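Local coordinates for ORF 37 (Human herpesvirus 8 type M, PDB 3POV), which cuts DNA as an endonuclease and exonuclease, processing branched or non-linear viral intermediates so that unit-length linear genomes can be packaged, at residues Y253-M258 / F410-G415. Residues are numbered along the deposited sequence; the frame is centred on the assembly and turned at random.
Sequences YTFAKM and FFRKRG
Thr254 meets the backbone just past the end of strand 403-412 through its hydroxyl: OG1 accepts a hydrogen bond from the backbone N of Lys413 at 2.9 Å, nearly straight at 159°. With OG1 anti to the backbone N (chi1 -171°), the hydroxyl turns toward residues 410-415, while CG2 lies beside Lys413 NZ. Next along the loop, the ring of Phe255 offers one face to Arg412, whose CD forms a CH-pi contact 3.9 Å from the ring centroid, displaced toward CZ. Beyond it the extended arginine carries its guanidinium to Lys257, and CE of the lysine rests over one face of that group, 3.4 Å from Arg412 NH2. Two like charges thus come close, but each has an acid of its own: Asp349 pairs with Lys257 NZ and Asp418 with Arg412 NH1. A water in the plane of the guanidinium accepts from Arg412 NH1 at 2.7 Å and donates to Phe255 O, linking that loop carbonyl to the arginine. At the other end Tyr253 and Phe410 run side by side, their planes 67° apart and Tyr253 CD2 3.8 Å from Phe410 CD1 at the phenylalanine's edge. A second water accepts from Tyr253 N and can donate to Phe411 O, bridging the two segments where strand 243-250 has given way to loop. Strand 403-412 is parallel to 243-250 and antiparallel to 435-443 in the central sheet of this PD-(D/E)XK nuclease; Phe411 packs on helix 181-197, whereas Phe255 meets Tyr264 and Tyr267 of helix 262-272.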
loop_
_atom_site.group_PDB
_atom_site.type_symbol
_atom_site.label_atom_id
_atom_site.label_comp_id
_atom_site.label_asym_id
_atom_site.label_seq_id
_atom_site.Cartn_x
_atom_site.Cartn_y
_atom_site.Cartn_z
ATOM N N TYR A 253 2.883 15.413 16.227
ATOM C CA TYR A 253 2.819 15.365 17.681
ATOM C C TYR A 253 4.224 15.267 18.259
ATOM O O TYR A 253 4.419 14.833 19.397
ATOM C CB TYR A 253 1.936 14.204 18.157
ATOM C CG TYR A 253 0.457 14.438 17.923
ATOM C CD1 TYR A 253 -0.316 15.127 18.855
ATOM C CD2 TYR A 253 -0.169 13.975 16.768
ATOM C CE1 TYR A 253 -1.665 15.347 18.641
ATOM C CE2 TYR A 253 -1.519 14.189 16.549
ATOM C CZ TYR A 253 -2.261 14.875 17.485
ATOM O OH TYR A 253 -3.602 15.088 17.261
ATOM N N THR A 254 5.202 15.660 17.450
ATOM C CA THR A 254 6.564 15.814 17.926
ATOM C C THR A 254 6.601 16.960 18.936
ATOM O O THR A 254 5.897 17.956 18.784
ATOM C CB THR A 254 7.517 16.129 16.775
ATOM O OG1 THR A 254 8.871 16.063 17.236
ATOM C CG2 THR A 254 7.223 17.506 16.200
ATOM N N PHE A 255 7.409 16.803 19.975
ATOM C CA PHE A 255 7.523 17.820 21.008
ATOM C C PHE A 255 8.920 17.799 21.614
ATOM O O PHE A 255 9.537 16.739 21.747
ATOM C CB PHE A 255 6.490 17.570 22.104
ATOM C CG PHE A 255 6.617 16.222 22.746
ATOM C CD1 PHE A 255 7.521 16.015 23.780
ATOM C CD2 PHE A 255 5.854 15.156 22.303
ATOM C CE1 PHE A 255 7.651 14.771 24.365
ATOM C CE2 PHE A 255 5.976 13.909 22.886
ATOM C CZ PHE A 255 6.876 13.714 23.917
ATOM N N ALA A 256 9.421 18.977 21.965
ATOM C CA ALA A 256 10.641 19.072 22.750
ATOM C C ALA A 256 10.264 18.864 24.211
ATOM O O ALA A 256 9.205 19.314 24.651
ATOM C CB ALA A 256 11.301 20.430 22.554
ATOM N N LYS A 257 11.115 18.172 24.959
ATOM C CA LYS A 257 10.882 17.999 26.390
ATOM C C LYS A 257 11.089 19.312 27.140
ATOM O O LYS A 257 12.081 19.480 27.842
ATOM C CB LYS A 257 11.805 16.924 26.960
ATOM C CG LYS A 257 11.423 15.506 26.588
ATOM C CD LYS A 257 12.661 14.669 26.339
ATOM C CE LYS A 257 12.336 13.192 26.373
ATOM N NZ LYS A 257 11.866 12.800 27.724
ATOM N N MET A 258 10.145 20.234 26.978
ATOM C CA MET A 258 10.184 21.532 27.642
ATOM C C MET A 258 8.948 21.701 28.513
ATOM O O MET A 258 7.848 21.326 28.108
ATOM C CB MET A 258 10.217 22.658 26.610
ATOM C CG MET A 258 11.375 22.590 25.631
ATOM S SD MET A 258 11.344 23.978 24.476
ATOM C CE MET A 258 11.205 25.356 25.615
ATOM N N PHE A 410 3.478 7.200 16.307
ATOM C CA PHE A 410 3.653 8.632 16.553
ATOM C C PHE A 410 5.087 8.907 16.999
ATOM O O PHE A 410 5.571 8.316 17.962
ATOM C CB PHE A 410 2.635 9.129 17.586
ATOM C CG PHE A 410 1.213 9.086 17.096
ATOM C CD1 PHE A 410 0.567 10.243 16.696
ATOM C CD2 PHE A 410 0.537 7.882 16.997
ATOM C CE1 PHE A 410 -0.738 10.204 16.224
ATOM C CE2 PHE A 410 -0.770 7.837 16.528
ATOM C CZ PHE A 410 -1.408 8.998 16.141
ATOM N N PHE A 411 5.762 9.798 16.284
ATOM C CA PHE A 411 7.186 10.049 16.494
ATOM C C PHE A 411 7.465 11.450 17.036
ATOM O O PHE A 411 6.663 12.361 16.851
ATOM C CB PHE A 411 7.946 9.866 15.173
ATOM C CG PHE A 411 8.027 8.441 14.706
ATOM C CD1 PHE A 411 9.150 7.672 14.977
ATOM C CD2 PHE A 411 6.983 7.869 13.988
ATOM C CE1 PHE A 411 9.234 6.359 14.546
ATOM C CE2 PHE A 411 7.057 6.553 13.556
ATOM C CZ PHE A 411 8.184 5.796 13.833
ATOM N N ARG A 412 8.609 11.612 17.697
ATOM C CA ARG A 412 9.107 12.934 18.106
ATOM C C ARG A 412 10.593 13.032 17.776
ATOM O O ARG A 412 11.294 12.016 17.738
ATOM C CB ARG A 412 8.882 13.197 19.607
ATOM C CG ARG A 412 9.704 12.300 20.538
ATOM C CD ARG A 412 9.544 12.674 22.016
ATOM N NE ARG A 412 10.201 11.710 22.898
ATOM C CZ ARG A 412 11.497 11.736 23.205
ATOM N NH1 ARG A 412 12.285 12.685 22.707
ATOM N NH2 ARG A 412 12.011 10.812 24.010
ATOM N N LYS A 413 11.072 14.245 17.525
ATOM C CA LYS A 413 12.493 14.440 17.252
ATOM C C LYS A 413 13.298 14.126 18.505
ATOM O O LYS A 413 12.844 14.401 19.617
ATOM C CB LYS A 413 12.772 15.870 16.794
ATOM C CG LYS A 413 12.044 16.264 15.521
ATOM C CD LYS A 413 12.448 17.657 15.062
ATOM C CE LYS A 413 11.695 18.060 13.805
ATOM N NZ LYS A 413 10.228 18.156 14.050
ATOM N N ARG A 414 14.476 13.531 18.323
ATOM C CA ARG A 414 15.373 13.243 19.440
ATOM C C ARG A 414 15.815 14.527 20.148
ATOM O O ARG A 414 16.040 15.559 19.514
ATOM C CB ARG A 414 16.609 12.484 18.960
ATOM C CG ARG A 414 16.340 11.074 18.444
ATOM C CD ARG A 414 17.640 10.390 18.052
ATOM N NE ARG A 414 17.444 9.015 17.601
ATOM C CZ ARG A 414 17.661 7.937 18.350
ATOM N NH1 ARG A 414 18.087 8.064 19.599
ATOM N NH2 ARG A 414 17.454 6.729 17.849
ATOM N N GLY A 415 15.931 14.451 21.469
ATOM C CA GLY A 415 16.439 15.552 22.261
ATOM C C GLY A 415 17.871 15.297 22.693
ATOM O O GLY A 415 18.392 14.192 22.536
HETATM O O HOH W 1 4.129 12.813 16.200
HETATM O O HOH W 2 5.012 11.940 19.472
HETATM O O HOH W 3 11.658 15.060 21.646
#